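Local coordinates for Slr0280 protein (Synechocystis sp., PDB 5H3K), which is of unknown function but carries a phosphodiester glycosidase (NAGPA-family) domain, so it may cleave a glycosidic phosphodiester, at residues 250-253 against 258-261; 105-110 against 169-174; 56-61 against 189-194; 85-90 against 587-592; 154-159 against 225-230. All coordinates share one frame; numbering follows the deposited sequence.

Contact 1. Residues 250-253 against 258-261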
# COMPACT_ATOMS: atom_id res chain seq x y z
N VAL A 250 22.33 6.14 2.63
CA VAL A 250 23.50 5.29 2.44
C VAL A 250 23.89 5.21 0.97
O VAL A 250 23.02 5.04 0.11
CB VAL A 250 23.25 3.87 2.97
CG1 VAL A 250 24.52 3.03 2.92
CG2 VAL A 250 22.72 3.93 4.38
N SER A 251 25.18 5.31 0.69
CA SER A 251 25.68 5.23 -0.69
C SER A 251 27.04 4.54 -0.74
O SER A 251 27.61 4.20 0.31
CB SER A 251 25.79 6.62 -1.29
OG SER A 251 26.60 7.45 -0.48
N THR A 252 27.56 4.33 -1.95
CA THR A 252 28.83 3.63 -2.10
C THR A 252 29.86 4.49 -2.83
O THR A 252 29.51 5.46 -3.51
CB THR A 252 28.66 2.29 -2.84
OG1 THR A 252 28.25 2.53 -4.19
CG2 THR A 252 27.62 1.42 -2.13
N LEU A 253 31.14 4.14 -2.67
CA LEU A 253 32.24 4.81 -3.35
C LEU A 253 33.29 3.76 -3.69
O LEU A 253 33.24 2.64 -3.18
CB LEU A 253 32.87 5.88 -2.46
CG LEU A 253 32.07 7.15 -2.17
CD1 LEU A 253 32.81 8.06 -1.20
CD2 LEU A 253 31.75 7.90 -3.46
N ARG A 258 33.97 1.86 -0.36
CA ARG A 258 33.47 2.42 0.89
C ARG A 258 31.95 2.38 0.93
O ARG A 258 31.28 2.68 -0.07
CB ARG A 258 33.92 3.88 1.03
CG ARG A 258 35.38 4.09 1.46
CD ARG A 258 35.83 5.52 1.20
NE ARG A 258 36.13 5.73 -0.21
CZ ARG A 258 36.37 6.92 -0.75
NH1 ARG A 258 36.33 8.01 -0.00
NH2 ARG A 258 36.64 7.01 -2.05
N LEU A 259 31.39 2.02 2.08
CA LEU A 259 29.97 2.24 2.30
C LEU A 259 29.87 3.51 3.12
O LEU A 259 30.45 3.62 4.20
CB LEU A 259 29.32 1.06 3.04
CG LEU A 259 27.78 1.10 3.10
CD1 LEU A 259 27.19 0.87 1.71
CD2 LEU A 259 27.21 0.10 4.10
N VAL A 260 29.15 4.50 2.59
CA VAL A 260 29.03 5.79 3.26
C VAL A 260 27.65 5.90 3.90
O VAL A 260 26.63 5.80 3.21
CB VAL A 260 29.22 6.93 2.26
CG1 VAL A 260 29.13 8.27 2.96
CG2 VAL A 260 30.56 6.79 1.56
N ILE A 261 27.61 6.09 5.21
CA ILE A 261 26.34 6.21 5.93
C ILE A 261 26.15 7.62 6.47
O ILE A 261 26.83 8.03 7.40
CB ILE A 261 26.26 5.22 7.10
CG1 ILE A 261 26.45 3.79 6.60
CG2 ILE A 261 24.93 5.37 7.83
CD1 ILE A 261 26.77 2.79 7.71
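Val-250 fits its CG1 methyl against CD1 of Leu-259 at 3.6 Å, a diagonal contact inside an antiparallel beta hairpin whose strand 247-253 is an edge of a four-stranded sheet. On the face carrying Val-250, Thr-252 and Leu-259, CD1 of Leu-259 is the bump: it rises between CG1 of Val-250 and CG2 of Thr-252, which lies 3.9 Å from it. Leu-259 can lean in because its CG stands opposite the backbone N (chi1 -170°). Trp-177 of the facing sheet closes over all three side chains. On the other face Leu-253 is the bump. Its CD1 nestles beside CG2 of Val-260 at 3.8 Å and also lies over the centre of the Arg-258 guanidinium, 3.7 Å from NH1. That flat group is held by Pro-256 O at NE and by Thr-254 O at NH2, both in the hairpin's own turn. A methionine in place of Arg-258 would probably leave those two turn carbonyls without their donors and Leu-253 CD1 without its flat platform. The backbones are tied at the hydrogen-bonded pairs Ser-251/Val-260 and Leu-253/Arg-258; the straightest of these bonds runs from Val-260 N to Ser-251 O, 2.8 Å with 170° at the hydrogen.

Contact 2. Residues 105-110 against 169-174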
# COMPACT_ATOMS: atom_id res chain seq x y z
N GLN A 105 24.31 2.76 -9.60
CA GLN A 105 25.63 2.87 -8.98
C GLN A 105 25.73 1.86 -7.85
O GLN A 105 24.85 1.79 -7.00
CB GLN A 105 25.89 4.29 -8.45
CG GLN A 105 26.31 5.31 -9.51
CD GLN A 105 27.74 5.09 -10.02
OE1 GLN A 105 28.11 3.99 -10.45
NE2 GLN A 105 28.55 6.15 -9.97
N TRP A 106 26.79 1.06 -7.88
CA TRP A 106 27.02 0.06 -6.83
C TRP A 106 28.50 -0.32 -6.84
O TRP A 106 28.92 -1.22 -7.58
CB TRP A 106 26.12 -1.17 -7.03
CG TRP A 106 26.20 -2.16 -5.89
CD1 TRP A 106 25.64 -2.03 -4.64
CD2 TRP A 106 26.88 -3.42 -5.89
NE1 TRP A 106 25.94 -3.13 -3.88
CE2 TRP A 106 26.70 -3.99 -4.62
CE3 TRP A 106 27.63 -4.11 -6.84
CZ2 TRP A 106 27.24 -5.23 -4.28
CZ3 TRP A 106 28.17 -5.35 -6.50
CH2 TRP A 106 27.97 -5.89 -5.24
N PHE A 107 29.27 0.38 -6.01
CA PHE A 107 30.72 0.22 -5.96
C PHE A 107 31.31 0.29 -7.36
O PHE A 107 32.09 -0.57 -7.78
CB PHE A 107 31.08 -1.09 -5.27
CG PHE A 107 30.62 -1.17 -3.83
CD1 PHE A 107 31.33 -0.53 -2.83
CD2 PHE A 107 29.48 -1.88 -3.49
CE1 PHE A 107 30.92 -0.60 -1.50
CE2 PHE A 107 29.06 -1.95 -2.16
CZ PHE A 107 29.78 -1.31 -1.17
N SER A 108 30.93 1.34 -8.09
CA SER A 108 31.38 1.55 -9.45
C SER A 108 31.90 2.97 -9.67
O SER A 108 31.30 3.94 -9.19
CB SER A 108 30.25 1.22 -10.43
OG SER A 108 28.98 1.63 -9.94
N GLY A 109 33.02 3.10 -10.38
CA GLY A 109 33.50 4.42 -10.76
C GLY A 109 32.60 5.03 -11.83
O GLY A 109 32.25 6.21 -11.77
N ASP A 110 32.22 4.20 -12.79
CA ASP A 110 31.31 4.59 -13.87
C ASP A 110 29.92 4.05 -13.58
O ASP A 110 29.79 2.97 -13.01
CB ASP A 110 31.79 3.99 -15.19
CG ASP A 110 33.17 4.45 -15.56
OD1 ASP A 110 33.49 5.63 -15.32
OD2 ASP A 110 33.95 3.62 -16.09
N LEU A 169 32.49 3.05 6.17
CA LEU A 169 33.10 1.73 6.27
C LEU A 169 33.96 1.50 5.04
O LEU A 169 33.43 1.37 3.94
CB LEU A 169 32.04 0.64 6.32
CG LEU A 169 31.25 0.33 7.58
CD1 LEU A 169 31.02 1.54 8.44
CD2 LEU A 169 29.91 -0.24 7.16
N GLU A 170 35.29 1.44 5.22
CA GLU A 170 36.16 1.01 4.13
C GLU A 170 36.10 -0.50 3.98
O GLU A 170 36.20 -1.24 4.96
CB GLU A 170 37.62 1.47 4.34
CG GLU A 170 38.55 0.97 3.22
CD GLU A 170 39.96 1.55 3.29
OE1 GLU A 170 40.13 2.64 3.88
OE2 GLU A 170 40.89 0.91 2.74
N LEU A 171 35.91 -0.96 2.74
CA LEU A 171 35.70 -2.38 2.48
C LEU A 171 36.77 -2.93 1.54
O LEU A 171 37.31 -2.20 0.72
CB LEU A 171 34.34 -2.58 1.82
CG LEU A 171 33.15 -1.99 2.56
CD1 LEU A 171 31.89 -2.11 1.70
CD2 LEU A 171 32.98 -2.72 3.89
N SER A 172 37.05 -4.23 1.64
CA SER A 172 38.01 -4.87 0.74
C SER A 172 37.42 -5.19 -0.63
O SER A 172 38.14 -5.26 -1.63
CB SER A 172 38.55 -6.15 1.37
OG SER A 172 37.52 -7.10 1.50
N GLN A 173 36.10 -5.39 -0.67
CA GLN A 173 35.38 -5.74 -1.89
C GLN A 173 33.99 -5.13 -1.79
O GLN A 173 33.54 -4.77 -0.69
CB GLN A 173 35.25 -7.26 -2.04
CG GLN A 173 36.57 -8.03 -2.12
CD GLN A 173 37.32 -7.76 -3.41
OE1 GLN A 173 36.71 -7.41 -4.43
NE2 GLN A 173 38.64 -7.91 -3.38
N PRO A 174 33.29 -5.01 -2.93
CA PRO A 174 31.88 -4.60 -2.88
C PRO A 174 31.09 -5.55 -1.99
O PRO A 174 31.46 -6.73 -1.85
CB PRO A 174 31.43 -4.75 -4.33
CG PRO A 174 32.67 -4.52 -5.13
CD PRO A 174 33.77 -5.19 -4.31
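Leu-171, the last strand residue of 169-174, makes the first touch: its CD1 methyl comes to 3.7 Å from CZ of Phe-107 and equally near CE1, approaching the ring obliquely. The chain then turns away through Ser-172, whose OG takes a hydrogen bond from Gln-152 N, and Gln-173, and returns with Pro-174. This proline makes the largest share of the contact. Its CA sits over one face of the Phe-107 ring, 3.8 Å from the centroid, in a CH-pi contact, while its CB reaches to 3.6 Å from CD2 of the same ring. That CB also lies over a face of the Trp-106 six-membered ring, 3.8 Å from CH2, so one pyrrolidine serves two aromatic rings. The rings themselves meet edge to face, with Phe-107 CD2 above the indole. Trp-106 reaches the proline because its CG is swung opposite the backbone N (chi1 -173°), and the turn behind it is pinned by the bond from Trp-106 N to Ser-108 OG, 3.1 Å. No hydrogen bond crosses between the segments. The loop between strands 101-105 and 112-119 packs over the end of strand 164-171, with Phe-107 N bonded to Thr-252 OG1 of strand 247-253 and the indole NE1 reaching weakly to Leu-89 O of helix 82-89.

Contact 3. Residues 56-61 against 189-194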
# COMPACT_ATOMS: atom_id res chain seq x y z
N ILE A 56 15.67 -14.42 -2.39
CA ILE A 56 17.10 -14.51 -2.63
C ILE A 56 17.74 -14.84 -1.30
O ILE A 56 17.19 -14.52 -0.24
CB ILE A 56 17.69 -13.22 -3.24
CG1 ILE A 56 17.50 -12.02 -2.32
CG2 ILE A 56 17.07 -12.95 -4.61
CD1 ILE A 56 18.30 -10.79 -2.76
N SER A 57 18.89 -15.50 -1.34
CA SER A 57 19.59 -15.86 -0.11
C SER A 57 20.94 -15.17 -0.05
O SER A 57 21.70 -15.19 -1.01
CB SER A 57 19.77 -17.37 -0.02
OG SER A 57 20.44 -17.70 1.18
N ILE A 58 21.22 -14.52 1.09
CA ILE A 58 22.50 -13.85 1.31
C ILE A 58 23.05 -14.26 2.67
O ILE A 58 22.39 -14.04 3.69
CB ILE A 58 22.34 -12.32 1.31
CG1 ILE A 58 21.77 -11.82 -0.02
CG2 ILE A 58 23.67 -11.65 1.60
CD1 ILE A 58 21.55 -10.31 -0.06
N ASP A 59 24.24 -14.85 2.70
CA ASP A 59 24.83 -15.33 3.95
C ASP A 59 23.86 -16.24 4.72
O ASP A 59 23.73 -16.12 5.93
CB ASP A 59 25.31 -14.16 4.82
CG ASP A 59 26.17 -14.60 5.99
OD1 ASP A 59 26.64 -15.76 5.97
OD2 ASP A 59 26.39 -13.79 6.92
N GLY A 60 23.16 -17.12 4.00
CA GLY A 60 22.29 -18.09 4.63
C GLY A 60 20.94 -17.59 5.11
O GLY A 60 20.19 -18.33 5.76
N LYS A 61 20.62 -16.33 4.82
CA LYS A 61 19.33 -15.77 5.20
C LYS A 61 18.53 -15.41 3.95
O LYS A 61 19.09 -14.91 2.98
CB LYS A 61 19.51 -14.55 6.10
CG LYS A 61 20.28 -14.84 7.38
CD LYS A 61 19.78 -16.11 8.08
CE LYS A 61 18.66 -15.84 9.09
NZ LYS A 61 18.41 -17.02 10.00
N THR A 189 22.65 -3.45 7.61
CA THR A 189 23.19 -4.80 7.55
C THR A 189 24.05 -4.89 6.31
O THR A 189 23.61 -4.52 5.22
CB THR A 189 22.07 -5.87 7.48
OG1 THR A 189 21.16 -5.69 8.58
CG2 THR A 189 22.65 -7.28 7.55
N ILE A 190 25.29 -5.36 6.48
CA ILE A 190 26.22 -5.51 5.36
C ILE A 190 26.77 -6.93 5.32
O ILE A 190 27.20 -7.47 6.34
CB ILE A 190 27.43 -4.58 5.50
CG1 ILE A 190 26.99 -3.16 5.85
CG2 ILE A 190 28.27 -4.58 4.22
CD1 ILE A 190 27.58 -2.70 7.16
N ASN A 191 26.77 -7.53 4.13
CA ASN A 191 27.35 -8.85 3.97
C ASN A 191 28.86 -8.71 3.81
O ASN A 191 29.42 -9.00 2.75
CB ASN A 191 26.72 -9.58 2.77
CG ASN A 191 27.30 -11.00 2.56
OD1 ASN A 191 27.38 -11.48 1.43
ND2 ASN A 191 27.70 -11.65 3.65
N ALA A 192 29.51 -8.24 4.87
CA ALA A 192 30.97 -8.11 4.93
C ALA A 192 31.37 -8.43 6.36
O ALA A 192 30.72 -7.98 7.30
CB ALA A 192 31.41 -6.69 4.56
N SER A 193 32.45 -9.20 6.52
CA SER A 193 32.89 -9.62 7.84
C SER A 193 33.74 -8.52 8.46
O SER A 193 34.37 -7.74 7.75
CB SER A 193 33.70 -10.91 7.74
OG SER A 193 34.89 -10.70 7.00
N SER A 194 33.74 -8.45 9.79
CA SER A 194 34.58 -7.48 10.48
C SER A 194 35.60 -8.18 11.38
O SER A 194 35.25 -8.65 12.46
CB SER A 194 33.74 -6.52 11.31
OG SER A 194 34.57 -5.74 12.16
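Asn-191 holds its CG opposite the backbone N (chi1 -179°), and Ile-58 does the same with its CG2 branch, so the amide and that methyl come together at a slant. The methyl touches the oxygen end of the amide, Ile-58 CG2 to Asn-191 OD1 being 3.7 Å, and lies almost as near to CG. The nitrogen end turns to the next residue: ND2 is 3.7 Å from CB of Asp-59, whose carboxylate plane is turned 23° from the amide plane. No hydrogen bond passes between the segments. The link is made through Ser-235, whose OG is bonded to Asp-59 OD2 and to Asn-191 ND2 and so ties the acid to the amide. An alanine at Asn-191 would probably leave the Ser-235 hydroxyl with one partner fewer and Ile-58 CG2 without the group packed against it. On one side, bonds in both directions between Ile-58 and Lys-61 close a type I' beta turn; on the other, the chain bends at Asn-191 in an inverse gamma turn. The type I' turn, with Asp-59 and Gly-60 at its corners, is typical of two-residue beta hairpins; here it joins strands 55-58 and 61-72 and sets them against the sheet of strand 185-190.

Contact 4. Residues 85-90 against 587-592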
# COMPACT_ATOMS: atom_id res chain seq x y z
N ALA A 85 16.13 -5.21 -5.63
CA ALA A 85 17.58 -5.11 -5.75
C ALA A 85 18.07 -3.86 -5.01
O ALA A 85 19.11 -3.89 -4.35
CB ALA A 85 18.01 -5.06 -7.21
N MET A 86 17.29 -2.79 -5.11
CA MET A 86 17.62 -1.53 -4.46
C MET A 86 17.68 -1.72 -2.95
O MET A 86 18.63 -1.28 -2.29
CB MET A 86 16.59 -0.47 -4.82
CG MET A 86 16.91 0.91 -4.24
SD MET A 86 15.67 2.15 -4.67
CE MET A 86 14.24 1.53 -3.75
N GLN A 87 16.68 -2.41 -2.40
CA GLN A 87 16.53 -2.48 -0.96
C GLN A 87 17.32 -3.57 -0.28
O GLN A 87 17.66 -3.44 0.90
CB GLN A 87 15.05 -2.59 -0.58
CG GLN A 87 14.37 -1.26 -0.74
CD GLN A 87 12.92 -1.30 -0.36
OE1 GLN A 87 12.53 -1.95 0.62
NE2 GLN A 87 12.10 -0.61 -1.13
N PHE A 88 17.63 -4.64 -1.00
CA PHE A 88 18.29 -5.78 -0.38
C PHE A 88 19.72 -6.01 -0.87
O PHE A 88 20.48 -6.73 -0.22
CB PHE A 88 17.42 -7.03 -0.53
CG PHE A 88 16.15 -6.97 0.29
CD1 PHE A 88 16.14 -7.38 1.61
CD2 PHE A 88 14.98 -6.48 -0.27
CE1 PHE A 88 14.97 -7.33 2.36
CE2 PHE A 88 13.81 -6.43 0.47
CZ PHE A 88 13.80 -6.85 1.79
N LEU A 89 20.09 -5.40 -1.99
CA LEU A 89 21.49 -5.44 -2.44
C LEU A 89 22.19 -4.11 -2.22
O LEU A 89 23.41 -4.07 -2.07
CB LEU A 89 21.60 -5.84 -3.91
CG LEU A 89 20.95 -7.13 -4.37
CD1 LEU A 89 21.46 -7.49 -5.75
CD2 LEU A 89 21.20 -8.27 -3.39
N GLY A 90 21.42 -3.02 -2.22
CA GLY A 90 21.97 -1.68 -2.10
C GLY A 90 22.28 -0.98 -3.41
O GLY A 90 23.05 -0.02 -3.43
N GLY A 587 6.38 -3.05 -7.20
CA GLY A 587 7.05 -4.32 -7.43
C GLY A 587 7.18 -5.14 -6.16
O GLY A 587 8.18 -5.83 -5.95
N GLY A 588 6.18 -5.05 -5.29
CA GLY A 588 6.18 -5.82 -4.05
C GLY A 588 7.17 -5.39 -2.98
O GLY A 588 7.55 -6.21 -2.13
N GLN A 589 7.59 -4.12 -3.00
CA GLN A 589 8.45 -3.56 -1.97
C GLN A 589 7.91 -2.22 -1.54
O GLN A 589 7.42 -1.47 -2.36
CB GLN A 589 9.89 -3.37 -2.46
CG GLN A 589 10.53 -4.62 -3.07
CD GLN A 589 10.79 -5.72 -2.05
OE1 GLN A 589 10.72 -5.50 -0.84
NE2 GLN A 589 11.10 -6.91 -2.55
N LEU A 590 8.01 -1.90 -0.25
CA LEU A 590 7.60 -0.57 0.22
C LEU A 590 8.57 0.50 -0.22
O LEU A 590 9.80 0.34 -0.10
CB LEU A 590 7.49 -0.53 1.75
CG LEU A 590 6.37 -1.28 2.45
CD1 LEU A 590 6.33 -0.89 3.95
CD2 LEU A 590 5.03 -1.03 1.77
N LEU A 591 8.04 1.62 -0.71
CA LEU A 591 8.87 2.72 -1.20
C LEU A 591 9.09 3.79 -0.15
O LEU A 591 10.12 4.47 -0.15
CB LEU A 591 8.20 3.39 -2.41
CG LEU A 591 8.03 2.59 -3.70
CD1 LEU A 591 7.49 3.51 -4.80
CD2 LEU A 591 9.37 1.99 -4.11
N ASP A 592 8.12 3.94 0.75
CA ASP A 592 7.99 5.15 1.55
C ASP A 592 8.44 5.03 3.00
O ASP A 592 8.65 6.05 3.67
CB ASP A 592 6.53 5.59 1.56
CG ASP A 592 5.62 4.55 2.21
OD1 ASP A 592 5.60 3.38 1.74
OD2 ASP A 592 4.93 4.88 3.20
O HOH W 1 9.80 -3.86 1.15
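Gln-87 sends its side chain out from helix 82-89 to hydrogen-bond the backbone of the 587-592 segment: NE2 donates to Leu-590 O at 2.7 Å. The conformation explains the reach. CG is placed beside the backbone N and opposite the carbonyl carbon (chi1 -75°), and from there the chain runs fully extended through CD, so the amide is carried clear of the helix. The bond is short but not straight, with 144° at the hydrogen, and the donor is tilted from the plane of the carbonyl. NE2 also passes 3.8 Å from CB of Gln-589. The two glutamine side chains run alongside each other, pointing opposite ways, their amide planes steeply inclined.

Gln-589 is folded where Gln-87 is stretched: it bends at chi2 (-68°), which curls its amide round to the ring of Phe-88. There OE1 meets the ring edge, in its plane, 3.5 Å from CE2, a position where the slightly positive ring hydrogens would suit an oxygen. The same OE1 is bonded to Arg-330 NH2, and NE2 donates to Pro-64 O, so both ends of the amide are engaged and its rotation is set. A water fills the angle between the glutamines, donating to Gln-589 OE1 at 2.7 Å, accepting from Leu-590 N at 3.0 Å and giving only a weak bond to Gln-87 OE1.

What results is a polar, water-bridged interface between the last turn of helix 82-89 and the short strand 589-590, which pairs with 584-586 in a hairpin of the phosphodiester glycosidase region.

Contact 5. Residues 154-159 against 225-230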
# COMPACT_ATOMS: atom_id res chain seq x y z
N LEU A 154 37.44 -2.98 6.65
CA LEU A 154 38.84 -2.72 7.03
C LEU A 154 38.97 -1.64 8.10
O LEU A 154 39.75 -1.78 9.04
CB LEU A 154 39.66 -2.37 5.79
CG LEU A 154 39.55 -3.40 4.67
CD1 LEU A 154 40.22 -2.91 3.39
CD2 LEU A 154 40.13 -4.74 5.11
N THR A 155 38.22 -0.55 7.95
CA THR A 155 38.19 0.51 8.96
C THR A 155 36.79 1.08 9.09
O THR A 155 35.97 0.96 8.18
CB THR A 155 39.15 1.67 8.60
OG1 THR A 155 38.77 2.23 7.34
CG2 THR A 155 40.60 1.20 8.52
N VAL A 156 36.52 1.70 10.24
CA VAL A 156 35.29 2.45 10.44
C VAL A 156 35.68 3.84 10.94
O VAL A 156 36.38 3.96 11.95
CB VAL A 156 34.35 1.76 11.46
CG1 VAL A 156 33.08 2.57 11.63
CG2 VAL A 156 34.03 0.35 11.02
N ARG A 157 35.28 4.88 10.21
CA ARG A 157 35.61 6.26 10.57
C ARG A 157 34.33 7.08 10.61
O ARG A 157 33.39 6.77 9.88
CB ARG A 157 36.57 6.87 9.55
CG ARG A 157 37.91 6.13 9.41
CD ARG A 157 38.78 6.33 10.65
NE ARG A 157 40.01 5.53 10.59
CZ ARG A 157 40.20 4.39 11.26
NH1 ARG A 157 39.25 3.91 12.04
NH2 ARG A 157 41.35 3.74 11.14
N ASP A 158 34.27 8.11 11.45
CA ASP A 158 33.10 9.00 11.45
C ASP A 158 33.50 10.46 11.56
O ASP A 158 34.63 10.76 11.95
CB ASP A 158 32.10 8.62 12.56
CG ASP A 158 32.63 8.89 13.97
OD1 ASP A 158 32.92 7.92 14.70
OD2 ASP A 158 32.72 10.08 14.36
N GLY A 159 32.60 11.37 11.20
CA GLY A 159 32.87 12.80 11.28
C GLY A 159 31.63 13.66 11.13
O GLY A 159 30.64 13.24 10.52
N ILE A 225 24.82 11.43 17.08
CA ILE A 225 24.41 10.05 16.83
C ILE A 225 25.23 9.14 17.72
O ILE A 225 26.31 9.51 18.19
CB ILE A 225 24.62 9.59 15.37
CG1 ILE A 225 26.10 9.55 15.01
CG2 ILE A 225 23.85 10.47 14.41
CD1 ILE A 225 26.42 8.72 13.78
N ARG A 226 24.72 7.93 17.94
CA ARG A 226 25.51 6.87 18.54
C ARG A 226 25.36 5.67 17.64
O ARG A 226 24.29 5.44 17.09
CB ARG A 226 25.03 6.55 19.96
CG ARG A 226 25.15 7.72 20.90
CD ARG A 226 24.43 7.46 22.22
NE ARG A 226 24.23 8.69 22.98
CZ ARG A 226 23.04 9.20 23.29
NH1 ARG A 226 22.96 10.34 23.97
NH2 ARG A 226 21.93 8.57 22.91
N TYR A 227 26.44 4.92 17.46
CA TYR A 227 26.35 3.72 16.66
C TYR A 227 27.26 2.63 17.22
O TYR A 227 28.22 2.92 17.94
CB TYR A 227 26.67 4.01 15.20
CG TYR A 227 28.13 4.36 14.93
CD1 TYR A 227 28.59 5.66 15.10
CD2 TYR A 227 29.02 3.39 14.51
CE1 TYR A 227 29.92 5.98 14.85
CE2 TYR A 227 30.35 3.70 14.25
CZ TYR A 227 30.79 5.01 14.42
OH TYR A 227 32.10 5.33 14.17
N ARG A 228 26.96 1.39 16.87
CA ARG A 228 27.65 0.25 17.46
C ARG A 228 27.66 -0.88 16.46
O ARG A 228 26.63 -1.16 15.82
CB ARG A 228 26.92 -0.20 18.72
CG ARG A 228 27.70 -1.18 19.60
CD ARG A 228 27.00 -1.27 20.94
NE ARG A 228 27.79 -1.97 21.95
CZ ARG A 228 28.55 -1.35 22.85
NH1 ARG A 228 28.63 -0.02 22.85
NH2 ARG A 228 29.23 -2.06 23.74
N LEU A 229 28.81 -1.52 16.33
CA LEU A 229 28.99 -2.62 15.41
C LEU A 229 28.58 -3.94 16.06
O LEU A 229 28.93 -4.20 17.22
CB LEU A 229 30.47 -2.67 15.00
CG LEU A 229 30.94 -3.38 13.74
CD1 LEU A 229 29.89 -3.28 12.65
CD2 LEU A 229 32.24 -2.76 13.25
N GLU A 230 27.83 -4.77 15.33
CA GLU A 230 27.57 -6.15 15.76
C GLU A 230 28.11 -7.10 14.71
O GLU A 230 27.76 -7.01 13.52
CB GLU A 230 26.07 -6.41 15.94
CG GLU A 230 25.76 -7.87 16.31
CD GLU A 230 24.30 -8.26 16.10
OE1 GLU A 230 23.52 -7.44 15.55
OE2 GLU A 230 23.91 -9.40 16.46
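Val-156 meets Tyr-227 and Leu-229 across the mouth of a beta sandwich, where edge strands of two four-stranded antiparallel sheets face each other. The two strands run nearly antiparallel, 172° between their directions, but their axes stay 10.7 Å apart, so side chains alone bridge them. Along 154-159, Val-156 comes first. Its CG1 lies 3.9 Å from CE2 of Tyr-227 and just as near the phenolic oxygen, while its other methyl, CG2, reaches 4.2 Å to CD2 of Leu-229; the valine thus fills the angle between the two. Behind it, Val-167 and Leu-169 of strand 164-171 pack on the same side chain. Arg-157 turns away from the opposite sheet and folds back over its own strand, donating from NH1 to Val-156 O at 2.9 Å, with Thr-155 CB over a face of its guanidinium. Asp-158 then turns toward 225-230 again. Its CG is lodged between the backbone N and the carbonyl carbon (chi1 69°), and Tyr-227 has nearly the same first torsion, which brings the two ends together. The carboxylate stands nearly upright to the phenol ring, at 83°, with OD1 in plane at its edge. There Tyr-227 OH donates to the anti lone pair of Asp-158 OD1 at 2.8 Å.

Contacts 1, 2 and 5 share the sheet that contains strands 153-161 and 164-171, yet differ in depth. Contact 2 is wholly buried and made of rings and methyls; contact 5 lies at the surface, where a phenol-carboxylate bond joins thin apolar packing; contact 1, partly buried like contacts 3 and 4, is the one with direct backbone pairing between its segments. Contacts 3 and 5 both reach the facing sheet, at strands 185-190 and 226-232, and Leu-169 CD2 of contact 2 packs on Ile-190 CD1 of contact 3. Contact 4, about 14 Å from the chain centre, bonds through side-chain amides and water; its Leu-89 packs on Ile-56 and Ile-58 of contact 3.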